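Local coordinates for galactitol 1-phosphate 5-dehydrogenase (Escherichia coli, PDB 4UEJ), which oxidises galactitol 1-phosphate to D-tagatose 6-phosphate with NAD+, as a zinc-containing member of the alcohol dehydrogenase family, at residues Ile193-Leu198 with Thr209-Glu214; Ile172-Ile177 with Ala199-Phe204. One frame throughout, in Å; residues are numbered along the deposited sequence. Where two conformers were deposited one is given.

Contact 1: Ile193-Leu198 with Thr209-Glu214; sequences ISSEKL and TFNSSE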
ATOM      1  N   ILE A 193      17.753   4.114  14.126  1.00 28.26           N
ATOM      2  CA  ILE A 193      18.688   3.122  14.666  1.00 40.26           C
ATOM      3  C   ILE A 193      19.701   3.727  15.637  1.00 45.27           C
ATOM      4  O   ILE A 193      20.247   3.019  16.482  1.00 51.56           O
ATOM      5  CB  ILE A 193      19.474   2.390  13.546  1.00 42.08           C
ATOM      6  CG1 ILE A 193      20.551   3.301  12.948  1.00 42.06           C
ATOM      7  CG2 ILE A 193      18.530   1.868  12.467  1.00 43.70           C
ATOM      8  CD1 ILE A 193      21.595   2.565  12.140  1.00 40.82           C
ATOM      9  N   SER A 194      19.960   5.027  15.511  1.00 49.24           N
ATOM     10  CA  SER A 194      20.866   5.725  16.422  1.00 52.90           C
ATOM     11  C   SER A 194      20.080   6.690  17.296  1.00 49.69           C
ATOM     12  O   SER A 194      18.921   6.974  17.015  1.00 48.20           O
ATOM     13  CB  SER A 194      21.951   6.480  15.651  1.00 54.33           C
ATOM     14  OG  SER A 194      22.868   5.586  15.048  1.00 56.95           O
ATOM     15  N   SER A 195      20.713   7.207  18.346  1.00 41.32           N
ATOM     16  CA  SER A 195      19.997   8.019  19.336  1.00 35.18           C
ATOM     17  C   SER A 195      20.311   9.510  19.270  1.00 31.63           C
ATOM     18  O   SER A 195      19.716  10.329  19.985  1.00 31.65           O
ATOM     19  CB  SER A 195      20.301   7.500  20.741  1.00 39.83           C
ATOM     20  OG  SER A 195      21.697   7.512  20.994  1.00 46.52           O
ATOM     21  N   GLU A 196      21.222   9.847  18.373  1.00 41.09           N
ATOM     22  CA  GLU A 196      21.798  11.169  18.343  1.00 52.40           C
ATOM     23  C   GLU A 196      20.807  12.179  17.777  1.00 45.50           C
ATOM     24  O   GLU A 196      20.507  13.224  18.372  1.00 47.27           O
ATOM     25  CB  GLU A 196      23.043  11.139  17.496  1.00 65.64           C
ATOM     26  CG  GLU A 196      24.236  11.045  18.347  1.00 73.43           C
ATOM     27  CD  GLU A 196      25.526  11.263  17.599  1.00 77.83           C
ATOM     28  OE1 GLU A 196      25.475  11.480  16.375  1.00 78.91           O
ATOM     29  OE2 GLU A 196      26.569  11.316  18.263  1.00 78.99           O
ATOM     30  N   LYS A 197      20.286  11.830  16.609  1.00 30.67           N
ATOM     31  CA  LYS A 197      19.338  12.660  15.894  1.00 26.16           C
ATOM     32  C   LYS A 197      17.985  12.669  16.596  1.00 15.51           C
ATOM     33  O   LYS A 197      17.122  13.510  16.322  1.00 17.56           O
ATOM     34  CB  LYS A 197      19.219  12.150  14.458  1.00 28.78           C
ATOM     35  CG  LYS A 197      20.562  12.149  13.719  1.00 31.61           C
ATOM     36  CD  LYS A 197      20.701  10.978  12.755  1.00 36.00           C
ATOM     37  CE  LYS A 197      21.965  11.111  11.894  1.00 40.81           C
ATOM     38  NZ  LYS A 197      22.020  10.079  10.811  1.00 41.79           N
ATOM     39  N   LEU A 198      17.806  11.733  17.519  1.00 21.04           N
ATOM     40  CA  LEU A 198      16.533  11.615  18.207  1.00 20.17           C
ATOM     41  C   LEU A 198      16.323  12.787  19.161  1.00 15.95           C
ATOM     42  O   LEU A 198      15.221  13.317  19.234  1.00 15.61           O
ATOM     43  CB  LEU A 198      16.434  10.268  18.936  1.00 21.60           C
ATOM     44  CG  LEU A 198      16.248   9.067  17.984  1.00 27.30           C
ATOM     45  CD1 LEU A 198      15.968   7.756  18.731  1.00 27.66           C
ATOM     46  CD2 LEU A 198      15.157   9.325  16.954  1.00 29.50           C
ATOM     47  N   THR A 209      10.507   9.559  20.851  1.00 18.79           N
ATOM     48  CA  THR A 209      11.424   8.892  19.936  1.00 16.82           C
ATOM     49  C   THR A 209      11.675   7.450  20.371  1.00 16.25           C
ATOM     50  O   THR A 209      11.771   7.154  21.564  1.00 18.86           O
ATOM     51  CB  THR A 209      12.783   9.615  19.849  1.00 14.75           C
ATOM     52  OG1 THR A 209      13.387   9.685  21.150  1.00 17.28           O
ATOM     53  CG2 THR A 209      12.613  11.029  19.304  1.00 17.41           C
ATOM     54  N   PHE A 210      11.770   6.553  19.396  1.00 14.55           N
ATOM     55  CA  PHE A 210      12.137   5.168  19.646  1.00 15.34           C
ATOM     56  C   PHE A 210      13.459   4.844  18.957  1.00 16.48           C
ATOM     57  O   PHE A 210      13.613   5.059  17.749  1.00 14.90           O
ATOM     58  CB  PHE A 210      11.055   4.207  19.131  1.00 14.69           C
ATOM     59  CG  PHE A 210       9.669   4.497  19.648  1.00 14.32           C
ATOM     60  CD1 PHE A 210       9.470   5.001  20.926  1.00 23.07           C
ATOM     61  CD2 PHE A 210       8.558   4.228  18.861  1.00 17.09           C
ATOM     62  CE1 PHE A 210       8.188   5.253  21.399  1.00 16.90           C
ATOM     63  CE2 PHE A 210       7.274   4.476  19.325  1.00 14.24           C
ATOM     64  CZ  PHE A 210       7.091   4.987  20.599  1.00 18.15           C
ATOM     65  N   ASN A 211      14.403   4.327  19.726  1.00 17.09           N
ATOM     66  CA  ASN A 211      15.646   3.795  19.189  1.00 21.06           C
ATOM     67  C   ASN A 211      15.431   2.350  18.772  1.00 22.02           C
ATOM     68  O   ASN A 211      15.276   1.482  19.625  1.00 26.49           O
ATOM     69  CB  ASN A 211      16.757   3.887  20.234  1.00 19.41           C
ATOM     70  CG  ASN A 211      18.123   3.542  19.676  1.00 30.56           C
ATOM     71  OD1 ASN A 211      18.282   2.579  18.928  1.00 29.64           O
ATOM     72  ND2 ASN A 211      19.125   4.331  20.047  1.00 33.77           N
ATOM     73  N   SER A 212      15.427   2.079  17.473  1.00 18.21           N
ATOM     74  CA  SER A 212      15.014   0.755  17.011  1.00 23.00           C
ATOM     75  C   SER A 212      16.092  -0.304  17.239  1.00 26.61           C
ATOM     76  O   SER A 212      15.860  -1.495  17.027  1.00 29.73           O
ATOM     77  CB  SER A 212      14.623   0.806  15.536  1.00 23.76           C
ATOM     78  OG  SER A 212      15.729   1.141  14.726  1.00 24.02           O
ATOM     79  N   SER A 213      17.266   0.127  17.680  1.00 25.98           N
ATOM     80  CA  SER A 213      18.319  -0.815  18.031  1.00 31.07           C
ATOM     81  C   SER A 213      18.175  -1.232  19.492  1.00 35.23           C
ATOM     82  O   SER A 213      18.874  -2.127  19.970  1.00 41.34           O
ATOM     83  CB  SER A 213      19.699  -0.204  17.774  1.00 31.99           C
ATOM     84  OG  SER A 213      20.004   0.805  18.722  1.00 35.31           O
ATOM     85  N   GLU A 214      17.258  -0.579  20.197  1.00 29.75           N
ATOM     86  CA  GLU A 214      17.068  -0.813  21.621  1.00 26.22           C
ATOM     87  C   GLU A 214      15.648  -1.247  21.957  1.00 27.50           C
ATOM     88  O   GLU A 214      15.411  -1.847  23.000  1.00 34.06           O
ATOM     89  CB  GLU A 214      17.419   0.444  22.408  1.00 26.83           C
ATOM     90  CG  GLU A 214      18.878   0.834  22.306  1.00 33.14           C
ATOM     91  CD  GLU A 214      19.175   2.144  23.000  1.00 43.27           C
ATOM     92  OE1 GLU A 214      18.221   2.777  23.507  1.00 44.79           O
ATOM     93  OE2 GLU A 214      20.359   2.545  23.034  1.00 48.19           O
TER
HETATM   94  O   HOH W   1      22.321   4.973  20.076  1.00 57.88           O
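Leu198 and Thr209 form the tight part of this contact, their side chains sliding past each other in opposite directions. CD2 of Leu198 lies 3.8 Å from CB of Thr209, and the other branch, CD1, rests 3.7 Å from the backbone O of Phe210. With CG anti to its carbonyl carbon (chi1 -72°), Leu198 points its branch point at the strand, and its two methyls reach Thr209 and Phe210. The beta-branched Thr209 suits a strand, and its CG2 returns the contact, 3.5 Å from Leu198 O. The residues belong to the beta-alpha-beta unit formed by strand 187-192, helix 196-203 and strand 208-211; Phe210 and Ser212 bond through their backbones to the first of these strands.

Toward the other end the packing gives way to polar, partly solvent-exposed groups. Ile193, largely exposed, sets CG2 3.7 Å from Ser212 OG. Asn211 uses its two amide atoms differently. OD1 accepts Ser213 N at 2.9 Å, in the carbonyl plane with a C=O...N angle of 150°, which makes an Asx turn where the strand ends; Ser213 OG lies so close to the same oxygen that the details of that bond are doubtful. ND2 donates to a water 3.3 Å away, and this water also bonds Ser195 OG at 2.8 Å. Putting a leucine in place of Asn211 would probably leave Ser213 N without its side-chain acceptor and cut the water's link to the strand. The carbonyl O of Ile193 and OD1 of Asn211 stand 3.2 Å apart, two acceptors whose mutual repulsion the Ser213 N-H held by OD1 would probably ease. The two segments are therefore joined directly by apolar packing near Leu198, while their polar link at Ser195 is indirect and runs through water.

Contact 2: Ile172-Ile177 with Ala199-Phe204; sequences IGLLAI and ALAKSF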
ATOM      1  N   ILE A 172      15.967  14.161   5.198  0.71 11.00           N
ATOM      2  CA  ILE A 172      14.594  14.092   4.730  0.71 13.33           C
ATOM      3  C   ILE A 172      13.638  13.846   5.890  0.71  8.16           C
ATOM      4  O   ILE A 172      12.631  14.533   6.034  0.71  7.74           O
ATOM      5  CB  ILE A 172      14.409  12.981   3.680  0.71 12.25           C
ATOM      6  CG1 ILE A 172      15.276  13.263   2.455  0.71 18.56           C
ATOM      7  CG2 ILE A 172      12.942  12.871   3.272  0.71 11.83           C
ATOM      8  CD1 ILE A 172      14.926  14.553   1.782  0.71 15.28           C
ATOM      9  N   GLY A 173      13.972  12.871   6.721  1.00  8.55           N
ATOM     10  CA  GLY A 173      13.166  12.561   7.897  1.00 10.41           C
ATOM     11  C   GLY A 173      13.053  13.693   8.907  1.00 12.14           C
ATOM     12  O   GLY A 173      11.971  13.971   9.428  1.00  9.57           O
ATOM     13  N   LEU A 174      14.171  14.348   9.211  1.00  9.31           N
ATOM     14  CA  LEU A 174      14.124  15.440  10.159  1.00  9.72           C
ATOM     15  C   LEU A 174      13.299  16.594   9.612  1.00 12.14           C
ATOM     16  O   LEU A 174      12.579  17.241  10.358  1.00  9.35           O
ATOM     17  CB  LEU A 174      15.534  15.915  10.506  1.00 10.73           C
ATOM     18  CG  LEU A 174      16.341  14.896  11.307  1.00 11.55           C
ATOM     19  CD1 LEU A 174      17.815  15.312  11.428  1.00 13.03           C
ATOM     20  CD2 LEU A 174      15.714  14.737  12.693  1.00 12.62           C
ATOM     21  N   LEU A 175      13.410  16.863   8.310  1.00  8.89           N
ATOM     22  CA  LEU A 175      12.586  17.914   7.700  1.00  8.58           C
ATOM     23  C   LEU A 175      11.106  17.544   7.787  1.00 10.66           C
ATOM     24  O   LEU A 175      10.259  18.390   8.084  1.00  8.76           O
ATOM     25  CB  LEU A 175      12.989  18.157   6.245  1.00  8.42           C
ATOM     26  CG  LEU A 175      14.350  18.874   6.094  1.00  9.65           C
ATOM     27  CD1 LEU A 175      14.842  18.742   4.643  1.00 14.70           C
ATOM     28  CD2 LEU A 175      14.243  20.317   6.477  1.00  9.72           C
ATOM     29  N   ALA A 176      10.810  16.273   7.535  1.00  8.14           N
ATOM     30  CA  ALA A 176       9.440  15.786   7.606  1.00 11.38           C
ATOM     31  C   ALA A 176       8.836  15.971   9.000  1.00  9.14           C
ATOM     32  O   ALA A 176       7.658  16.299   9.137  1.00  8.18           O
ATOM     33  CB  ALA A 176       9.378  14.321   7.189  1.00  7.09           C
ATOM     34  N   ILE A 177       9.632  15.764  10.038  1.00  7.92           N
ATOM     35  CA  ILE A 177       9.164  16.036  11.392  1.00  8.37           C
ATOM     36  C   ILE A 177       8.739  17.478  11.544  1.00  9.88           C
ATOM     37  O   ILE A 177       7.642  17.758  12.039  1.00 12.24           O
ATOM     38  CB  ILE A 177      10.244  15.721  12.425  1.00 11.19           C
ATOM     39  CG1 ILE A 177      10.506  14.213  12.443  1.00  9.86           C
ATOM     40  CG2 ILE A 177       9.834  16.250  13.798  1.00 11.34           C
ATOM     41  CD1 ILE A 177      11.726  13.819  13.245  1.00 13.39           C
ATOM     42  N   ALA A 199      17.370  13.207  19.878  1.00 22.45           N
ATOM     43  CA  ALA A 199      17.253  14.412  20.695  1.00 19.69           C
ATOM     44  C   ALA A 199      16.926  15.591  19.786  1.00 18.81           C
ATOM     45  O   ALA A 199      16.038  16.385  20.075  1.00 16.76           O
ATOM     46  CB  ALA A 199      18.541  14.686  21.500  1.00 19.14           C
ATOM     47  N   LEU A 200      17.644  15.679  18.674  1.00 18.36           N
ATOM     48  CA  LEU A 200      17.361  16.673  17.652  1.00 16.60           C
ATOM     49  C   LEU A 200      15.918  16.564  17.176  1.00 14.22           C
ATOM     50  O   LEU A 200      15.212  17.566  17.023  1.00 15.33           O
ATOM     51  CB  LEU A 200      18.324  16.503  16.475  1.00 23.50           C
ATOM     52  CG  LEU A 200      18.525  17.723  15.584  1.00 18.33           C
ATOM     53  CD1 LEU A 200      18.949  18.933  16.433  1.00 15.98           C
ATOM     54  CD2 LEU A 200      19.594  17.448  14.533  1.00 18.90           C
ATOM     55  N   ALA A 201      15.470  15.335  16.942  1.00 14.55           N
ATOM     56  CA  ALA A 201      14.088  15.134  16.522  1.00 12.73           C
ATOM     57  C   ALA A 201      13.109  15.730  17.542  1.00 12.87           C
ATOM     58  O   ALA A 201      12.140  16.369  17.165  1.00 12.22           O
ATOM     59  CB  ALA A 201      13.804  13.635  16.300  1.00 13.31           C
ATOM     60  N   LYS A 202      13.366  15.527  18.834  1.00 13.86           N
ATOM     61  CA  LYS A 202      12.519  16.119  19.868  1.00 14.23           C
ATOM     62  C   LYS A 202      12.563  17.652  19.827  1.00 14.33           C
ATOM     63  O   LYS A 202      11.541  18.300  20.046  1.00 14.17           O
ATOM     64  CB  LYS A 202      12.922  15.633  21.268  1.00 15.48           C
ATOM     65  CG  LYS A 202      12.790  14.129  21.494  1.00 21.04           C
ATOM     66  CD  LYS A 202      13.641  13.705  22.678  1.00 32.71           C
ATOM     67  CE  LYS A 202      13.607  12.207  22.879  1.00 34.55           C
ATOM     68  NZ  LYS A 202      12.431  11.807  23.684  1.00 38.80           N
ATOM     69  N   SER A 203      13.737  18.213  19.541  0.58 14.71           N
ATOM     70  CA  SER A 203      13.881  19.667  19.445  0.58 16.78           C
ATOM     71  C   SER A 203      13.085  20.236  18.275  0.58 15.35           C
ATOM     72  O   SER A 203      12.728  21.413  18.273  0.58 17.58           O
ATOM     73  CB  SER A 203      15.355  20.062  19.318  0.58 16.53           C
ATOM     74  OG  SER A 203      15.815  19.947  17.986  0.58 14.95           O
ATOM     75  N   PHE A 204      12.817  19.390  17.287  1.00 12.93           N
ATOM     76  CA  PHE A 204      12.043  19.761  16.114  1.00 13.28           C
ATOM     77  C   PHE A 204      10.559  19.542  16.329  1.00 17.65           C
ATOM     78  O   PHE A 204       9.751  19.804  15.432  1.00 18.30           O
ATOM     79  CB  PHE A 204      12.503  18.956  14.900  1.00 11.36           C
ATOM     80  CG  PHE A 204      13.852  19.350  14.405  1.00 13.83           C
ATOM     81  CD1 PHE A 204      14.332  20.632  14.632  1.00 14.15           C
ATOM     82  CD2 PHE A 204      14.637  18.457  13.702  1.00 15.64           C
ATOM     83  CE1 PHE A 204      15.586  21.013  14.173  1.00 16.86           C
ATOM     84  CE2 PHE A 204      15.871  18.826  13.237  1.00 14.35           C
ATOM     85  CZ  PHE A 204      16.356  20.112  13.472  1.00 12.84           C
TER
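In the Rossmann fold of the zinc-binding dehydrogenase region, Leu174 and Ile177 of helix 171-182 meet Leu200 and Ala201 of the next crossover helix, 196-203, and Phe204 just beyond its end. The two short helical segments run nearly side by side, with axes 9.8 Å apart at an angle of 29°, as expected of neighbouring helices on one face of a parallel sheet. Gly173 is probably the last glycine of the dinucleotide-binding GxGxxG pattern, so Leu174 directly follows that pattern in sequence.

Leu174 uses both branches: its side chain and that of Leu200 cross at about a right angle, Leu174 CD1 lying 4.2 Å from Leu200 CD2, while Leu174 CD2 approaches the Phe204 ring at its edge, 4.0 Å from CD2 of the ring. One turn further on, Ile177 brings CD1 to 3.7 Å from Ala201 CB and CG2 to 4.0 Å from Phe204 CB. Its CG2 stands anti to the backbone N and CG1 beside it (chi1 -67°), which lets the two branches reach different partners. Alanine suits position 201 because its one methyl fits beside both Ile177 and Ala190 of the sheet below. Leu316, from a loop, packs against Leu174 and Phe204. Beyond the helix end, the Phe204 ring turns back over its own segment, and Leu200 O sits 3.4 Å above one face, offset toward the rim.

Helix 196-203 serves both contacts: Leu198 in its first turn meets strand 208-211 in contact 1, and its later turns meet helix 171-182 in contact 2. The centres lie about 12 Å apart, and the groups touch. Thr209 CG2 reaches Ala201 CB at 4.2 Å, so the apolar packing continues from strand to helix; Lys197 O, 4.1 Å from Leu174 CD2, adds plain packing. Contact 2 is the more buried, its centre about 14 Å from the centre of the chain, that of contact 1 about 21 Å. Both lie away from the zinc site of Cys38 and His59 and from the four-cysteine zinc site; the Leu174 side chain is about 14 Å from a bound glycerol.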